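Local coordinates for DNA gyrase, B subunit, truncated (Myxococcus xanthus, PDB 3CWV), which probably takes part, as the ATP-binding subunit of a DNA gyrase, in the ATP-dependent breakage, passage and rejoining of double-stranded DNA, at residues A107-Q113 against M126-P132; R171-S175 against F192-Q196. All coordinates share one frame; numbering follows the deposited sequence.

In the fold
Both contacts reach the same eight-stranded mixed sheet but in different parts of it, with centres about 23 Å apart and nearest atoms about 13 Å apart, so they do not touch. Contact 1 comes first along the chain and closes before contact 2 opens. It pairs strands 109-118 and 121-128 and takes in the turn into strand 131-139, an outermost strand of the sheet. Contact 2 packs the start of helix 171-184 on strand 189-194, next to the other outermost strand, 199-204. The first is therefore strand pairing within the sheet, the second helix-on-sheet packing, consistent with the alpha/beta layering of the ATPase domain in GyrB proteins.

Contact 1 of 2, residues A107-Q113 against M126-P132; sequences ALSSRYQ and MGEHGHP
The ring of Tyr112 lies flat over Gly127, whose CA sits 3.5 Å from the ring centroid and 7° off its normal, a CH-pi contact. Because CG stands between the backbone N and the carbonyl carbon (chi1 65°), the ring folds back across the neighbouring strand and carries Tyr112 OH to 3.5 Å from Pro132 CD. Water 2 joins the hydroxyl to the turn, accepting from Tyr112 OH at 2.6 Å and donating to Gly130 O.

Tyr112 and Gly127 form an antiparallel hydrogen-bonded pair, Gly127 N to Tyr112 O at 2.8 Å and Tyr112 N to Gly127 O at 3.1 Å. Gln113 and Met126 run side by side on the other face, the bent methionine bringing SD within 3.6 Å of Gln113 OE1, while Gln113 NE2 bonds Asp115. A nearly straight bond (175°) from His129 N to Ser110 O, 2.8 Å, ties in the type I' turn Glu128-His131. Water 1 donates to Ser109 OG, which is also hydrogen-bonded to Leu106 O, and accepts from Gly130 N.

Phe157 of strand 151-159 touches Tyr112, and that strand flanks 109-118 away from the hairpin partner. At the end of the turn, His131 reaches helix 11-17, its NE2 bonding Glu13 and its side chain touching Val12.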
loop_
_atom_site.group_PDB
_atom_site.type_symbol
_atom_site.label_atom_id
_atom_site.label_comp_id
_atom_site.label_asym_id
_atom_site.label_seq_id
_atom_site.Cartn_x
_atom_site.Cartn_y
_atom_site.Cartn_z
ATOM N N ALA A 107 5.002 19.075 6.621
ATOM C CA ALA A 107 4.946 19.919 7.832
ATOM C C ALA A 107 6.041 19.556 8.836
ATOM O O ALA A 107 6.589 20.432 9.514
ATOM C CB ALA A 107 3.543 19.802 8.558
ATOM N N LEU A 108 6.316 18.261 8.966
ATOM C CA LEU A 108 7.258 17.768 9.989
ATOM C C LEU A 108 8.693 17.589 9.491
ATOM O O LEU A 108 9.464 16.803 10.057
ATOM C CB LEU A 108 6.740 16.458 10.614
ATOM C CG LEU A 108 5.354 16.617 11.287
ATOM C CD1 LEU A 108 4.859 15.307 11.882
ATOM C CD2 LEU A 108 5.313 17.776 12.329
ATOM N N SER A 109 9.027 18.288 8.403
ATOM C CA SER A 109 10.392 18.347 7.902
ATOM C C SER A 109 11.029 19.682 8.336
ATOM O O SER A 109 10.321 20.647 8.575
ATOM C CB SER A 109 10.417 18.191 6.358
ATOM O OG SER A 109 9.724 19.292 5.745
ATOM N N SER A 110 12.359 19.720 8.499
ATOM C CA SER A 110 13.044 21.007 8.702
ATOM C C SER A 110 13.254 21.663 7.342
ATOM O O SER A 110 13.329 22.875 7.238
ATOM C CB SER A 110 14.405 20.831 9.387
ATOM O OG SER A 110 15.211 19.913 8.700
ATOM N N ARG A 111 13.343 20.841 6.313
ATOM C CA ARG A 111 13.463 21.374 4.950
ATOM C C ARG A 111 12.964 20.363 3.966
ATOM O O ARG A 111 13.066 19.166 4.208
ATOM C CB ARG A 111 14.933 21.700 4.613
ATOM C CG ARG A 111 15.924 20.583 4.834
ATOM C CD ARG A 111 17.352 21.187 4.876
ATOM N NE ARG A 111 18.406 20.202 5.121
ATOM C CZ ARG A 111 18.694 19.670 6.309
ATOM N NH1 ARG A 111 17.961 19.969 7.374
ATOM N NH2 ARG A 111 19.702 18.810 6.418
ATOM N N TYR A 112 12.477 20.857 2.817
ATOM C CA TYR A 112 12.134 19.989 1.733
ATOM C C TYR A 112 12.346 20.647 0.376
ATOM O O TYR A 112 12.553 21.856 0.283
ATOM C CB TYR A 112 10.692 19.486 1.847
ATOM C CG TYR A 112 9.542 20.462 1.735
ATOM C CD1 TYR A 112 8.748 20.749 2.850
ATOM C CD2 TYR A 112 9.183 21.047 0.512
ATOM C CE1 TYR A 112 7.646 21.587 2.752
ATOM C CE2 TYR A 112 8.069 21.882 0.414
ATOM C CZ TYR A 112 7.313 22.141 1.547
ATOM O OH TYR A 112 6.208 22.945 1.471
ATOM N N GLN A 113 12.285 19.820 -0.647
ATOM C CA GLN A 113 12.342 20.300 -2.030
ATOM C C GLN A 113 11.407 19.462 -2.852
ATOM O O GLN A 113 11.496 18.233 -2.843
ATOM C CB GLN A 113 13.765 20.204 -2.565
ATOM C CG GLN A 113 13.865 20.567 -4.049
ATOM C CD GLN A 113 15.310 20.586 -4.529
ATOM O OE1 GLN A 113 16.180 21.125 -3.848
ATOM N NE2 GLN A 113 15.571 19.994 -5.708
ATOM N N MET A 126 10.605 25.075 -2.681
ATOM C CA MET A 126 11.463 24.804 -1.528
ATOM C C MET A 126 10.598 24.896 -0.287
ATOM O O MET A 126 9.606 25.622 -0.276
ATOM C CB MET A 126 12.626 25.824 -1.425
ATOM C CG MET A 126 13.647 25.765 -2.658
ATOM S SD MET A 126 14.315 24.172 -3.100
ATOM C CE MET A 126 15.265 23.830 -1.633
ATOM N N GLY A 127 10.977 24.156 0.757
ATOM C CA GLY A 127 10.244 24.223 2.016
ATOM C C GLY A 127 11.236 24.434 3.162
ATOM O O GLY A 127 12.352 23.914 3.120
ATOM N N GLU A 128 10.846 25.227 4.166
ATOM C CA GLU A 128 11.647 25.331 5.403
ATOM C C GLU A 128 10.711 25.254 6.610
ATOM O O GLU A 128 9.677 25.930 6.637
ATOM C CB GLU A 128 12.402 26.678 5.426
ATOM C CG GLU A 128 13.230 26.947 4.152
ATOM C CD GLU A 128 13.963 28.289 4.173
ATOM O OE1 GLU A 128 13.731 29.112 5.095
ATOM O OE2 GLU A 128 14.762 28.530 3.248
ATOM N N HIS A 129 11.041 24.423 7.607
ATOM C CA HIS A 129 10.239 24.360 8.853
ATOM C C HIS A 129 8.772 24.077 8.565
ATOM O O HIS A 129 7.866 24.528 9.279
ATOM C CB HIS A 129 10.388 25.671 9.653
ATOM C CG HIS A 129 11.795 26.159 9.680
ATOM N ND1 HIS A 129 12.828 25.373 10.146
ATOM C CD2 HIS A 129 12.360 27.306 9.224
ATOM C CE1 HIS A 129 13.970 26.024 9.983
ATOM N NE2 HIS A 129 13.710 27.203 9.445
ATOM N N GLY A 130 8.558 23.313 7.498
ATOM C CA GLY A 130 7.268 22.767 7.192
ATOM C C GLY A 130 6.481 23.529 6.169
ATOM O O GLY A 130 5.418 23.065 5.771
ATOM N N HIS A 131 6.984 24.707 5.772
ATOM C CA HIS A 131 6.223 25.661 4.955
ATOM C C HIS A 131 6.844 25.883 3.583
ATOM O O HIS A 131 8.027 26.084 3.492
ATOM C CB HIS A 131 6.208 27.060 5.619
ATOM C CG HIS A 131 5.416 27.113 6.882
ATOM N ND1 HIS A 131 4.054 27.284 6.887
ATOM C CD2 HIS A 131 5.791 26.980 8.176
ATOM C CE1 HIS A 131 3.615 27.262 8.136
ATOM N NE2 HIS A 131 4.649 27.063 8.935
ATOM N N PRO A 132 6.021 25.964 2.539
ATOM C CA PRO A 132 6.617 26.283 1.234
ATOM C C PRO A 132 7.148 27.710 1.232
ATOM O O PRO A 132 6.559 28.610 1.834
ATOM C CB PRO A 132 5.448 26.144 0.237
ATOM C CG PRO A 132 4.196 26.216 1.052
ATOM C CD PRO A 132 4.549 25.846 2.496
HETATM O O HOH W 1 10.237 22.167 5.447
HETATM O O HOH W 2 4.508 22.555 3.385
#

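Contact 2 of 2, residues R171-S175 against F192-Q196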
loop_
_atom_site.group_PDB
_atom_site.type_symbol
_atom_site.label_atom_id
_atom_site.label_comp_id
_atom_site.label_asym_id
_atom_site.label_seq_id
_atom_site.Cartn_x
_atom_site.Cartn_y
_atom_site.Cartn_z
ATOM N N ARG A 171 16.514 0.724 6.746
ATOM C CA ARG A 171 16.468 0.431 5.303
ATOM C C ARG A 171 15.704 -0.840 4.951
ATOM O O ARG A 171 14.976 -0.885 3.942
ATOM C CB ARG A 171 17.869 0.320 4.705
ATOM C CG ARG A 171 18.358 1.542 4.000
ATOM C CD ARG A 171 18.738 2.589 4.982
ATOM N NE ARG A 171 19.833 3.411 4.477
ATOM C CZ ARG A 171 20.367 4.427 5.147
ATOM N NH1 ARG A 171 21.361 5.129 4.608
ATOM N NH2 ARG A 171 19.907 4.739 6.358
ATOM N N ALA A 172 15.878 -1.870 5.777
ATOM C CA ALA A 172 15.205 -3.152 5.558
ATOM C C ALA A 172 13.690 -3.043 5.607
ATOM O O ALA A 172 12.987 -3.648 4.777
ATOM C CB ALA A 172 15.693 -4.208 6.581
ATOM N N ARG A 173 13.153 -2.321 6.591
ATOM C CA ARG A 173 11.690 -2.204 6.649
ATOM C C ARG A 173 11.107 -1.311 5.535
ATOM O O ARG A 173 10.021 -1.578 5.040
ATOM C CB ARG A 173 11.197 -1.792 8.047
ATOM C CG ARG A 173 10.895 -0.356 8.241
ATOM C CD ARG A 173 10.266 -0.142 9.602
ATOM N NE ARG A 173 11.174 -0.573 10.659
ATOM C CZ ARG A 173 11.143 -0.121 11.911
ATOM N NH1 ARG A 173 10.221 0.761 12.282
ATOM N NH2 ARG A 173 12.039 -0.553 12.789
ATOM N N LEU A 174 11.838 -0.274 5.141
ATOM C CA LEU A 174 11.463 0.536 3.977
ATOM C C LEU A 174 11.466 -0.283 2.675
ATOM O O LEU A 174 10.503 -0.196 1.898
ATOM C CB LEU A 174 12.331 1.803 3.862
ATOM C CG LEU A 174 12.239 2.828 5.013
ATOM C CD1 LEU A 174 13.046 4.040 4.622
ATOM C CD2 LEU A 174 10.767 3.211 5.370
ATOM N N SER A 175 12.508 -1.096 2.440
ATOM C CA SER A 175 12.527 -2.013 1.274
ATOM C C SER A 175 11.377 -2.995 1.294
ATOM O O SER A 175 10.760 -3.240 0.256
ATOM C CB SER A 175 13.837 -2.819 1.133
ATOM O OG SER A 175 14.950 -2.035 1.477
ATOM N N PHE A 192 13.784 0.801 -4.712
ATOM C CA PHE A 192 14.370 1.325 -3.501
ATOM C C PHE A 192 15.866 1.560 -3.759
ATOM O O PHE A 192 16.579 0.631 -4.082
ATOM C CB PHE A 192 14.137 0.336 -2.362
ATOM C CG PHE A 192 14.694 0.794 -1.067
ATOM C CD1 PHE A 192 14.094 1.855 -0.381
ATOM C CD2 PHE A 192 15.827 0.179 -0.522
ATOM C CE1 PHE A 192 14.615 2.308 0.841
ATOM C CE2 PHE A 192 16.360 0.632 0.694
ATOM C CZ PHE A 192 15.745 1.693 1.382
ATOM N N ALA A 193 16.328 2.806 -3.634
ATOM C CA ALA A 193 17.710 3.165 -3.920
ATOM C C ALA A 193 18.446 3.473 -2.629
ATOM O O ALA A 193 18.152 4.448 -1.929
ATOM C CB ALA A 193 17.783 4.348 -4.862
ATOM N N ASP A 194 19.377 2.585 -2.308
ATOM C CA ASP A 194 20.230 2.672 -1.136
ATOM C C ASP A 194 21.530 3.328 -1.618
ATOM O O ASP A 194 22.482 2.645 -2.007
ATOM C CB ASP A 194 20.486 1.244 -0.665
ATOM C CG ASP A 194 20.995 1.164 0.756
ATOM O OD1 ASP A 194 21.717 2.082 1.201
ATOM O OD2 ASP A 194 20.668 0.152 1.415
ATOM N N LEU A 195 21.550 4.657 -1.646
ATOM C CA LEU A 195 22.659 5.412 -2.246
ATOM C C LEU A 195 24.043 5.078 -1.664
ATOM O O LEU A 195 25.053 5.060 -2.376
ATOM C CB LEU A 195 22.395 6.911 -2.113
ATOM C CG LEU A 195 21.140 7.410 -2.836
ATOM C CD1 LEU A 195 21.071 8.934 -2.804
ATOM C CD2 LEU A 195 21.133 6.894 -4.281
ATOM N N GLN A 196 24.069 4.834 -0.362
ATOM C CA GLN A 196 25.295 4.454 0.333
ATOM C C GLN A 196 25.904 3.166 -0.242
ATOM O O GLN A 196 27.093 3.132 -0.582
ATOM C CB GLN A 196 25.025 4.303 1.840
ATOM C CG GLN A 196 24.806 5.608 2.563
ATOM C CD GLN A 196 25.257 5.544 4.006
ATOM O OE1 GLN A 196 24.535 5.051 4.877
ATOM N NE2 GLN A 196 26.466 6.046 4.271
HETATM O O HOH W 3 21.588 4.913 1.876
#
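Phe192 is the apolar centre of this contact, its ring met by three residues from the first turn of helix 171-184. Ser175 lies over one face, with OG 3.1 Å from Phe192 CD2. At the ring edge, near its plane, Arg171 CG comes to 3.7 Å from Phe192 CZ, and Leu174 CB approaches Phe192 CE1 obliquely at 3.8 Å. With CG anti to the backbone N (chi1 -179°), the phenylalanine ring is held out from the strand towards the helix.

Within the helix, hydrogen bonding fixes the hydroxyl that meets the ring. Ser175 OG donates to Arg171 O at 2.7 Å, and Ser175 N bonds the same oxygen. The two donors come from opposite faces of the carbonyl plane, so the backbone oxygen is gripped twice while OG stays against the aromatic face.

The polar contacts gather at the far end of Arg171. Its chain bends at chi2 and chi3 and crosses Asp194 at about a right angle, the guanidinium and carboxylate planes being 45° apart. Arg171 NE and Asp194 OD1 remain 4.0 Å apart, beyond a salt bridge, though the opposite charges probably attract. Water 3 closes the gap: it accepts from Arg171 NH1 at 2.7 Å and donates to Asp194 OD1 at 2.9 Å, with a weak further bond from Gln196 N. Gln196 OE1 also lies near Arg171 NH1, but the angle is too poor for a hydrogen bond.

Leu174 also touches His32 and Val35 of helix 28-47, while Leu56, Val58 and Trp203 from the two adjacent strands touch Phe192. Helix segment 171-175 runs nearly antiparallel to strand segment 192-194, their axes at 161°, and the packing of the helix on the sheet is consistent with the layered alpha/beta sandwich of the GHKL ATPase fold found in GyrB proteins.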